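Local atomic coordinates of uroporphyrinogen-III synthetase (Pseudomonas syringae pv. tomato, PDB entry 3RE1), a protein that probably catalyses the cyclization of the linear tetrapyrrole hydroxymethylbilane to the macrocycle uroporphyrinogen III, a step of porphyrin biosynthesis. Residues M94-S102 and L127-A136; Y176-L186 and H207-S215. All coordinates share one frame; numbering follows the deposited sequence.

Overall arrangement
A two-domain enzyme illustrates how mainly apolar packing is adapted to different places in a fold. Contact 1 (94-102 with 127-136) lays a helix against strand 97-99 of the mixed sheet. Contact 2 (176-186 with 207-215) joins the chain leaving strand 166-176 to a short, weakly bonded helix in the domain of the parallel sheet. Both are partly buried, and they share no element: their centres lie 39 Å apart, on opposite sides of the chain's centre. Neither has a direct hydrogen bond between its segments. Contact 1 gathers round one buried phenylalanine ring, whereas contact 2 spreads over several leucines and adds a bridging water.

Contact 1: M94-S102 and L127-A136; sequences MQPWFSVGS and LLDHPRLKQA
Phe-98 carries this contact, reaching from strand 97-99 to the chain that enters and forms helix 131-137. Its CB meets CD1 of Leu-127 at 4.0 Å. From there CG stands anti to the carbonyl carbon (chi1 -52°), which sends the ring along the start of the helix. Over one face, nearest CD1 and CE1, lies the CD1 methyl of Leu-133, a CH-pi contact with that methyl 3.7 Å from the ring centroid and offset toward the rim. At the edge CD2 approaches ND1 of His-130; the two rings form an offset edge-to-face pair, the Phe-98 edge toward the imidazole face, with planes at 78°. Farther out, CE2 meets CG of Arg-132 at 3.6 Å, near the plane of the ring, and CZ ends against the backbone of Leu-133, 3.5 Å from its CA.

Beyond the ring, Arg-132 bends at chi2 (81°) and brings NH1 to 3.8 Å from Pro-96 CG. Pro-96 CG also touches CB of Ala-136, one helical turn later. His-130 is the N-cap residue of this helix.

With no hydrogen bond between these two segments, van der Waals and CH-pi contact, with one aromatic pair, do the joining; Arg-132 packs its CG on the Phe-98 edge and NH1 on Pro-96, while NH2 forms a salt bridge with Asp-114.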
loop_
_atom_site.group_PDB
_atom_site.type_symbol
_atom_site.label_atom_id
_atom_site.label_comp_id
_atom_site.label_asym_id
_atom_site.label_seq_id
_atom_site.Cartn_x
_atom_site.Cartn_y
_atom_site.Cartn_z
ATOM N N MET A 94 -6.158 -9.895 24.612
ATOM C CA MET A 94 -4.961 -9.560 25.373
ATOM C C MET A 94 -3.752 -10.256 24.770
ATOM O O MET A 94 -3.137 -11.115 25.395
ATOM C CB MET A 94 -5.100 -10.028 26.806
ATOM C CG MET A 94 -6.065 -9.207 27.600
ATOM S SD MET A 94 -5.348 -7.710 28.345
ATOM C CE MET A 94 -6.537 -6.400 27.767
ATOM N N GLN A 95 -3.417 -9.897 23.539
ATOM C CA GLN A 95 -2.259 -10.487 22.886
ATOM C C GLN A 95 -1.484 -9.415 22.109
ATOM O O GLN A 95 -2.059 -8.397 21.711
ATOM C CB GLN A 95 -2.692 -11.642 21.972
ATOM C CG GLN A 95 -2.914 -11.289 20.539
ATOM C CD GLN A 95 -3.617 -12.393 19.750
ATOM O OE1 GLN A 95 -3.208 -13.570 19.763
ATOM N NE2 GLN A 95 -4.682 -12.005 19.049
ATOM N N PRO A 96 -0.168 -9.637 21.894
ATOM C CA PRO A 96 0.681 -8.689 21.156
ATOM C C PRO A 96 0.244 -8.544 19.720
ATOM O O PRO A 96 0.000 -9.537 19.029
ATOM C CB PRO A 96 2.070 -9.306 21.256
ATOM C CG PRO A 96 2.019 -10.134 22.505
ATOM C CD PRO A 96 0.639 -10.726 22.477
ATOM N N TRP A 97 0.100 -7.292 19.295
ATOM C CA TRP A 97 -0.297 -6.939 17.939
ATOM C C TRP A 97 0.756 -5.957 17.445
ATOM O O TRP A 97 1.259 -5.133 18.221
ATOM C CB TRP A 97 -1.681 -6.275 17.938
ATOM C CG TRP A 97 -2.832 -7.244 17.979
ATOM C CD1 TRP A 97 -3.037 -8.246 18.888
ATOM C CD2 TRP A 97 -3.937 -7.301 17.067
ATOM N NE1 TRP A 97 -4.183 -8.937 18.576
ATOM C CE2 TRP A 97 -4.758 -8.363 17.475
ATOM C CE3 TRP A 97 -4.303 -6.559 15.947
ATOM C CZ2 TRP A 97 -5.931 -8.710 16.781
ATOM C CZ3 TRP A 97 -5.476 -6.910 15.259
ATOM C CH2 TRP A 97 -6.262 -7.973 15.676
ATOM N N PHE A 98 1.088 -6.035 16.156
ATOM C CA PHE A 98 2.096 -5.161 15.597
ATOM C C PHE A 98 1.687 -4.612 14.258
ATOM O O PHE A 98 0.790 -5.167 13.600
ATOM C CB PHE A 98 3.413 -5.937 15.483
ATOM C CG PHE A 98 3.826 -6.611 16.764
ATOM C CD1 PHE A 98 3.324 -7.840 17.100
ATOM C CD2 PHE A 98 4.687 -5.986 17.664
ATOM C CE1 PHE A 98 3.693 -8.467 18.295
ATOM C CE2 PHE A 98 5.067 -6.629 18.862
ATOM C CZ PHE A 98 4.562 -7.860 19.163
ATOM N N SER A 99 2.371 -3.537 13.846
ATOM C CA SER A 99 2.195 -2.913 12.513
ATOM C C SER A 99 3.525 -2.373 12.029
ATOM O O SER A 99 4.451 -2.187 12.824
ATOM C CB SER A 99 1.207 -1.747 12.594
ATOM O OG SER A 99 1.575 -0.838 13.630
ATOM N N VAL A 100 3.620 -2.098 10.733
ATOM C CA VAL A 100 4.850 -1.542 10.170
ATOM C C VAL A 100 4.912 -0.053 10.496
ATOM O O VAL A 100 5.902 0.431 11.075
ATOM C CB VAL A 100 4.914 -1.750 8.646
ATOM C CG1 VAL A 100 5.224 -3.217 8.327
ATOM C CG2 VAL A 100 3.580 -1.332 8.002
ATOM N N GLY A 101 3.841 0.667 10.156
ATOM C CA GLY A 101 3.785 2.092 10.433
ATOM C C GLY A 101 2.910 2.469 11.615
ATOM O O GLY A 101 2.030 1.720 12.015
ATOM N N SER A 102 3.145 3.658 12.159
ATOM C CA SER A 102 2.356 4.194 13.273
ATOM C C SER A 102 0.940 4.581 12.836
ATOM O O SER A 102 0.040 4.772 13.665
ATOM C CB SER A 102 3.067 5.423 13.845
ATOM O OG SER A 102 3.390 6.331 12.801
ATOM N N LEU A 127 10.607 -4.550 11.612
ATOM C CA LEU A 127 9.599 -5.048 12.525
ATOM C C LEU A 127 10.154 -6.315 13.128
ATOM O O LEU A 127 9.971 -6.608 14.309
ATOM C CB LEU A 127 8.302 -5.331 11.762
ATOM C CG LEU A 127 7.067 -5.747 12.566
ATOM C CD1 LEU A 127 6.812 -4.767 13.683
ATOM C CD2 LEU A 127 5.827 -5.877 11.693
ATOM N N LEU A 128 10.868 -7.049 12.295
ATOM C CA LEU A 128 11.471 -8.323 12.662
ATOM C C LEU A 128 12.381 -8.197 13.865
ATOM O O LEU A 128 12.523 -9.141 14.645
ATOM C CB LEU A 128 12.277 -8.848 11.479
ATOM C CG LEU A 128 12.355 -10.356 11.307
ATOM C CD1 LEU A 128 10.986 -10.895 10.892
ATOM C CD2 LEU A 128 13.442 -10.699 10.267
ATOM N N ASP A 129 12.999 -7.030 14.016
ATOM C CA ASP A 129 13.896 -6.787 15.148
ATOM C C ASP A 129 13.221 -6.167 16.376
ATOM O O ASP A 129 13.878 -5.932 17.383
ATOM C CB ASP A 129 15.059 -5.893 14.712
ATOM C CG ASP A 129 16.034 -6.612 13.803
ATOM O OD1 ASP A 129 15.590 -7.265 12.817
ATOM O OD2 ASP A 129 17.252 -6.508 14.074
ATOM N N HIS A 130 11.925 -5.895 16.298
ATOM C CA HIS A 130 11.219 -5.268 17.396
ATOM C C HIS A 130 11.181 -6.225 18.586
ATOM O O HIS A 130 10.557 -7.273 18.509
ATOM C CB HIS A 130 9.810 -4.936 16.939
ATOM C CG HIS A 130 9.071 -3.994 17.836
ATOM N ND1 HIS A 130 7.784 -3.576 17.567
ATOM C CD2 HIS A 130 9.435 -3.367 18.977
ATOM C CE1 HIS A 130 7.390 -2.731 18.502
ATOM N NE2 HIS A 130 8.374 -2.587 19.371
ATOM N N PRO A 131 11.847 -5.870 19.701
ATOM C CA PRO A 131 11.990 -6.721 20.903
ATOM C C PRO A 131 10.655 -7.307 21.339
ATOM O O PRO A 131 10.511 -8.509 21.592
ATOM C CB PRO A 131 12.522 -5.745 21.947
ATOM C CG PRO A 131 13.348 -4.801 21.128
ATOM C CD PRO A 131 12.509 -4.568 19.896
ATOM N N ARG A 132 9.681 -6.425 21.422
ATOM C CA ARG A 132 8.346 -6.790 21.799
ATOM C C ARG A 132 7.941 -8.016 20.977
ATOM O O ARG A 132 7.422 -8.994 21.513
ATOM C CB ARG A 132 7.443 -5.603 21.495
ATOM C CG ARG A 132 6.096 -5.651 22.128
ATOM C CD ARG A 132 6.095 -5.200 23.564
ATOM N NE ARG A 132 4.710 -5.170 24.007
ATOM C CZ ARG A 132 3.939 -6.256 24.060
ATOM N NH1 ARG A 132 4.431 -7.447 23.712
ATOM N NH2 ARG A 132 2.682 -6.163 24.464
ATOM N N LEU A 133 8.202 -7.958 19.671
ATOM C CA LEU A 133 7.848 -9.031 18.759
ATOM C C LEU A 133 8.710 -10.265 18.977
ATOM O O LEU A 133 8.209 -11.384 18.976
ATOM C CB LEU A 133 7.982 -8.561 17.310
ATOM C CG LEU A 133 7.585 -9.631 16.280
ATOM C CD1 LEU A 133 6.125 -10.037 16.504
ATOM C CD2 LEU A 133 7.825 -9.143 14.852
ATOM N N LYS A 134 10.009 -10.071 19.165
ATOM C CA LYS A 134 10.887 -11.204 19.418
ATOM C C LYS A 134 10.428 -12.039 20.604
ATOM O O LYS A 134 10.467 -13.247 20.529
ATOM C CB LYS A 134 12.333 -10.746 19.615
ATOM C CG LYS A 134 12.928 -10.050 18.397
ATOM C CD LYS A 134 14.457 -10.261 18.287
ATOM C CE LYS A 134 14.778 -11.756 18.132
ATOM N NZ LYS A 134 16.143 -12.031 17.635
ATOM N N GLN A 135 9.986 -11.395 21.689
ATOM C CA GLN A 135 9.536 -12.106 22.894
ATOM C C GLN A 135 8.319 -12.995 22.652
ATOM O O GLN A 135 8.253 -14.123 23.137
ATOM C CB GLN A 135 9.195 -11.122 24.003
ATOM C CG GLN A 135 10.394 -10.367 24.529
ATOM C CD GLN A 135 9.993 -9.190 25.408
ATOM O OE1 GLN A 135 10.833 -8.357 25.770
ATOM N NE2 GLN A 135 8.704 -9.116 25.753
ATOM N N ALA A 136 7.347 -12.481 21.915
ATOM C CA ALA A 136 6.153 -13.238 21.651
ATOM C C ALA A 136 6.460 -14.422 20.719
ATOM O O ALA A 136 5.719 -15.400 20.675
ATOM C CB ALA A 136 5.139 -12.339 21.042
#

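Contact 2: Y176-L186 and H207-S215; sequences YLPQHAPGTLL and HLLQLAGDS
Leu-177 and Leu-185 pack on Leu-211 through apolar contacts. CD2 of Leu-177 meets CD2 of Leu-211 at 4.1 Å, and the CB atoms of Leu-185 and Leu-211 lie equally close. Leu-185 also reaches Leu-208, its CD2 4.2 Å from CD1 there, and sets its CD1 beside Ala-212.

Imidazoles join in through van der Waals contact. Leu-177 and His-207 run alongside each other, pointing opposite ways, with the leucine CB 3.6 Å from ND1 of the ring. His-180 instead offers its edge: with CG of Leu-211 anti to its own carbonyl carbon (chi1 -69°), CD1 comes near the ring plane, 3.8 Å from ND1.

The polar link is indirect. One water donates to Leu-211 O at 2.9 Å and accepts from Leu-186 N at 3.0 Å, bridging the segments just where helix 186-191 begins. The type II beta turn leading there runs from Ala-181 to Thr-184; Ala-181 O accepts from both N and OG1 of Thr-184.

Leaving strand 166-176, where Tyr-176 pairs with Glu-47 of strand 47-50, the chain packs on helix 209-212 at the foot of the linker as it re-enters the parallel-sheet domain in which it began, consistent with the two-domain HemD fold.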
loop_
_atom_site.group_PDB
_atom_site.type_symbol
_atom_site.label_atom_id
_atom_site.label_comp_id
_atom_site.label_asym_id
_atom_site.label_seq_id
_atom_site.Cartn_x
_atom_site.Cartn_y
_atom_site.Cartn_z
ATOM N N TYR A 176 -8.851 -4.219 -6.853
ATOM C CA TYR A 176 -9.167 -4.307 -8.269
ATOM C C TYR A 176 -8.921 -2.977 -8.996
ATOM O O TYR A 176 -8.637 -1.941 -8.370
ATOM C CB TYR A 176 -10.621 -4.769 -8.461
ATOM C CG TYR A 176 -11.645 -3.805 -7.904
ATOM C CD1 TYR A 176 -11.772 -2.525 -8.422
ATOM C CD2 TYR A 176 -12.471 -4.167 -6.849
ATOM C CE1 TYR A 176 -12.682 -1.634 -7.915
ATOM C CE2 TYR A 176 -13.396 -3.272 -6.331
ATOM C CZ TYR A 176 -13.495 -2.014 -6.876
ATOM O OH TYR A 176 -14.404 -1.119 -6.384
ATOM N N LEU A 177 -9.041 -3.037 -10.326
ATOM C CA LEU A 177 -8.859 -1.896 -11.225
ATOM C C LEU A 177 -10.197 -1.313 -11.630
ATOM O O LEU A 177 -10.893 -1.899 -12.464
ATOM C CB LEU A 177 -8.144 -2.335 -12.498
ATOM C CG LEU A 177 -8.016 -1.269 -13.597
ATOM C CD1 LEU A 177 -6.912 -0.257 -13.263
ATOM C CD2 LEU A 177 -7.752 -1.940 -14.926
ATOM N N PRO A 178 -10.559 -0.150 -11.058
ATOM C CA PRO A 178 -11.813 0.510 -11.370
ATOM C C PRO A 178 -12.111 0.446 -12.863
ATOM O O PRO A 178 -11.201 0.432 -13.688
ATOM C CB PRO A 178 -11.559 1.935 -10.905
ATOM C CG PRO A 178 -10.707 1.730 -9.704
ATOM C CD PRO A 178 -9.749 0.669 -10.136
ATOM N N GLN A 179 -13.390 0.381 -13.203
ATOM C CA GLN A 179 -13.803 0.295 -14.595
ATOM C C GLN A 179 -13.589 1.619 -15.340
ATOM O O GLN A 179 -14.296 2.607 -15.083
ATOM C CB GLN A 179 -15.271 -0.150 -14.681
ATOM C CG GLN A 179 -15.675 -0.702 -16.054
ATOM C CD GLN A 179 -14.677 -1.746 -16.595
ATOM O OE1 GLN A 179 -14.519 -1.900 -17.824
ATOM N NE2 GLN A 179 -14.004 -2.466 -15.683
ATOM N N HIS A 180 -12.601 1.618 -16.247
ATOM C CA HIS A 180 -12.243 2.791 -17.064
ATOM C C HIS A 180 -12.361 2.552 -18.562
ATOM O O HIS A 180 -11.988 1.488 -19.073
ATOM C CB HIS A 180 -10.818 3.252 -16.770
ATOM C CG HIS A 180 -10.668 3.923 -15.449
ATOM N ND1 HIS A 180 -9.474 3.949 -14.763
ATOM C CD2 HIS A 180 -11.563 4.581 -14.673
ATOM C CE1 HIS A 180 -9.638 4.600 -13.624
ATOM N NE2 HIS A 180 -10.898 4.993 -13.544
ATOM N N ALA A 181 -12.863 3.566 -19.261
ATOM C CA ALA A 181 -12.974 3.514 -20.713
ATOM C C ALA A 181 -11.572 3.372 -21.316
ATOM O O ALA A 181 -10.638 4.051 -20.879
ATOM C CB ALA A 181 -13.659 4.777 -21.229
ATOM N N PRO A 182 -11.412 2.476 -22.309
ATOM C CA PRO A 182 -10.111 2.238 -22.941
ATOM C C PRO A 182 -9.458 3.502 -23.472
ATOM O O PRO A 182 -10.125 4.388 -24.018
ATOM C CB PRO A 182 -10.453 1.287 -24.084
ATOM C CG PRO A 182 -11.589 0.497 -23.532
ATOM C CD PRO A 182 -12.433 1.551 -22.839
ATOM N N GLY A 183 -8.149 3.580 -23.299
ATOM C CA GLY A 183 -7.416 4.741 -23.765
ATOM C C GLY A 183 -7.540 6.005 -22.924
ATOM O O GLY A 183 -6.863 6.997 -23.222
ATOM N N THR A 184 -8.380 5.988 -21.882
ATOM C CA THR A 184 -8.594 7.193 -21.057
ATOM C C THR A 184 -7.347 7.631 -20.295
ATOM O O THR A 184 -7.350 8.688 -19.662
ATOM C CB THR A 184 -9.775 7.060 -20.043
ATOM O OG1 THR A 184 -9.653 5.842 -19.303
ATOM C CG2 THR A 184 -11.113 7.088 -20.757
ATOM N N LEU A 185 -6.286 6.821 -20.363
ATOM C CA LEU A 185 -5.025 7.135 -19.684
ATOM C C LEU A 185 -4.195 8.102 -20.519
ATOM O O LEU A 185 -3.726 9.117 -20.019
ATOM C CB LEU A 185 -4.221 5.854 -19.394
ATOM C CG LEU A 185 -2.941 5.956 -18.537
ATOM C CD1 LEU A 185 -1.745 6.361 -19.343
ATOM C CD2 LEU A 185 -3.122 6.906 -17.355
ATOM N N LEU A 186 -4.021 7.777 -21.793
ATOM C CA LEU A 186 -3.307 8.651 -22.697
ATOM C C LEU A 186 -4.062 9.979 -22.882
ATOM O O LEU A 186 -3.471 11.064 -22.794
ATOM C CB LEU A 186 -3.096 7.957 -24.051
ATOM C CG LEU A 186 -2.290 8.729 -25.118
ATOM C CD1 LEU A 186 -0.881 9.128 -24.638
ATOM C CD2 LEU A 186 -2.217 7.933 -26.428
ATOM N N HIS A 207 -1.590 -2.254 -13.868
ATOM C CA HIS A 207 -2.834 -1.475 -13.917
ATOM C C HIS A 207 -2.566 -0.050 -14.473
ATOM O O HIS A 207 -3.471 0.791 -14.519
ATOM C CB HIS A 207 -3.519 -1.379 -12.517
ATOM C CG HIS A 207 -4.007 -2.692 -11.962
ATOM N ND1 HIS A 207 -4.910 -2.771 -10.915
ATOM C CD2 HIS A 207 -3.704 -3.981 -12.291
ATOM C CE1 HIS A 207 -5.141 -4.044 -10.624
ATOM N NE2 HIS A 207 -4.421 -4.798 -11.446
ATOM N N LEU A 208 -1.318 0.230 -14.836
ATOM C CA LEU A 208 -0.929 1.526 -15.395
ATOM C C LEU A 208 -0.355 1.184 -16.719
ATOM O O LEU A 208 -0.785 1.684 -17.731
ATOM C CB LEU A 208 0.158 2.208 -14.584
ATOM C CG LEU A 208 0.821 3.433 -15.266
ATOM C CD1 LEU A 208 -0.204 4.535 -15.483
ATOM C CD2 LEU A 208 2.023 3.987 -14.473
ATOM N N LEU A 209 0.637 0.302 -16.679
ATOM C CA LEU A 209 1.236 -0.291 -17.857
ATOM C C LEU A 209 0.144 -1.069 -18.623
ATOM O O LEU A 209 0.265 -1.352 -19.819
ATOM C CB LEU A 209 2.349 -1.230 -17.416
ATOM C CG LEU A 209 3.152 -1.958 -18.482
ATOM C CD1 LEU A 209 3.980 -0.975 -19.278
ATOM C CD2 LEU A 209 4.054 -2.987 -17.801
ATOM N N GLN A 210 -0.929 -1.396 -17.917
ATOM C CA GLN A 210 -2.072 -2.035 -18.539
ATOM C C GLN A 210 -2.829 -0.983 -19.337
ATOM O O GLN A 210 -2.763 -0.971 -20.563
ATOM C CB GLN A 210 -2.977 -2.612 -17.464
ATOM C CG GLN A 210 -4.068 -3.509 -17.971
ATOM C CD GLN A 210 -4.970 -3.982 -16.831
ATOM O OE1 GLN A 210 -4.501 -4.491 -15.801
ATOM N NE2 GLN A 210 -6.273 -3.808 -17.007
ATOM N N LEU A 211 -3.529 -0.098 -18.625
ATOM C CA LEU A 211 -4.301 0.980 -19.231
ATOM C C LEU A 211 -3.476 1.737 -20.241
ATOM O O LEU A 211 -4.000 2.267 -21.223
ATOM C CB LEU A 211 -4.782 1.960 -18.159
ATOM C CG LEU A 211 -5.850 1.440 -17.198
ATOM C CD1 LEU A 211 -6.340 2.605 -16.368
ATOM C CD2 LEU A 211 -7.006 0.790 -17.955
ATOM N N ALA A 212 -2.172 1.792 -20.002
ATOM C CA ALA A 212 -1.309 2.509 -20.901
ATOM C C ALA A 212 -1.489 1.819 -22.242
ATOM O O ALA A 212 -1.564 2.471 -23.276
ATOM C CB ALA A 212 0.130 2.440 -20.431
ATOM N N GLY A 213 -1.598 0.497 -22.210
ATOM C CA GLY A 213 -1.718 -0.269 -23.436
ATOM C C GLY A 213 -0.560 0.043 -24.358
ATOM O O GLY A 213 0.541 0.391 -23.907
ATOM N N ASP A 214 -0.821 -0.053 -25.658
ATOM C CA ASP A 214 0.175 0.259 -26.687
ATOM C C ASP A 214 0.700 1.706 -26.666
ATOM O O ASP A 214 1.584 2.065 -27.453
ATOM C CB ASP A 214 -0.401 -0.065 -28.062
ATOM C CG ASP A 214 -1.095 -1.413 -28.092
ATOM O OD1 ASP A 214 -0.415 -2.450 -27.936
ATOM O OD2 ASP A 214 -2.329 -1.434 -28.262
ATOM N N SER A 215 0.173 2.527 -25.765
ATOM C CA SER A 215 0.629 3.917 -25.648
ATOM C C SER A 215 1.910 4.022 -24.810
ATOM O O SER A 215 2.605 5.048 -24.861
ATOM C CB SER A 215 -0.466 4.818 -25.028
ATOM O OG SER A 215 -1.704 4.771 -25.732
HETATM O O HOH W 1 -3.852 4.871 -22.535
#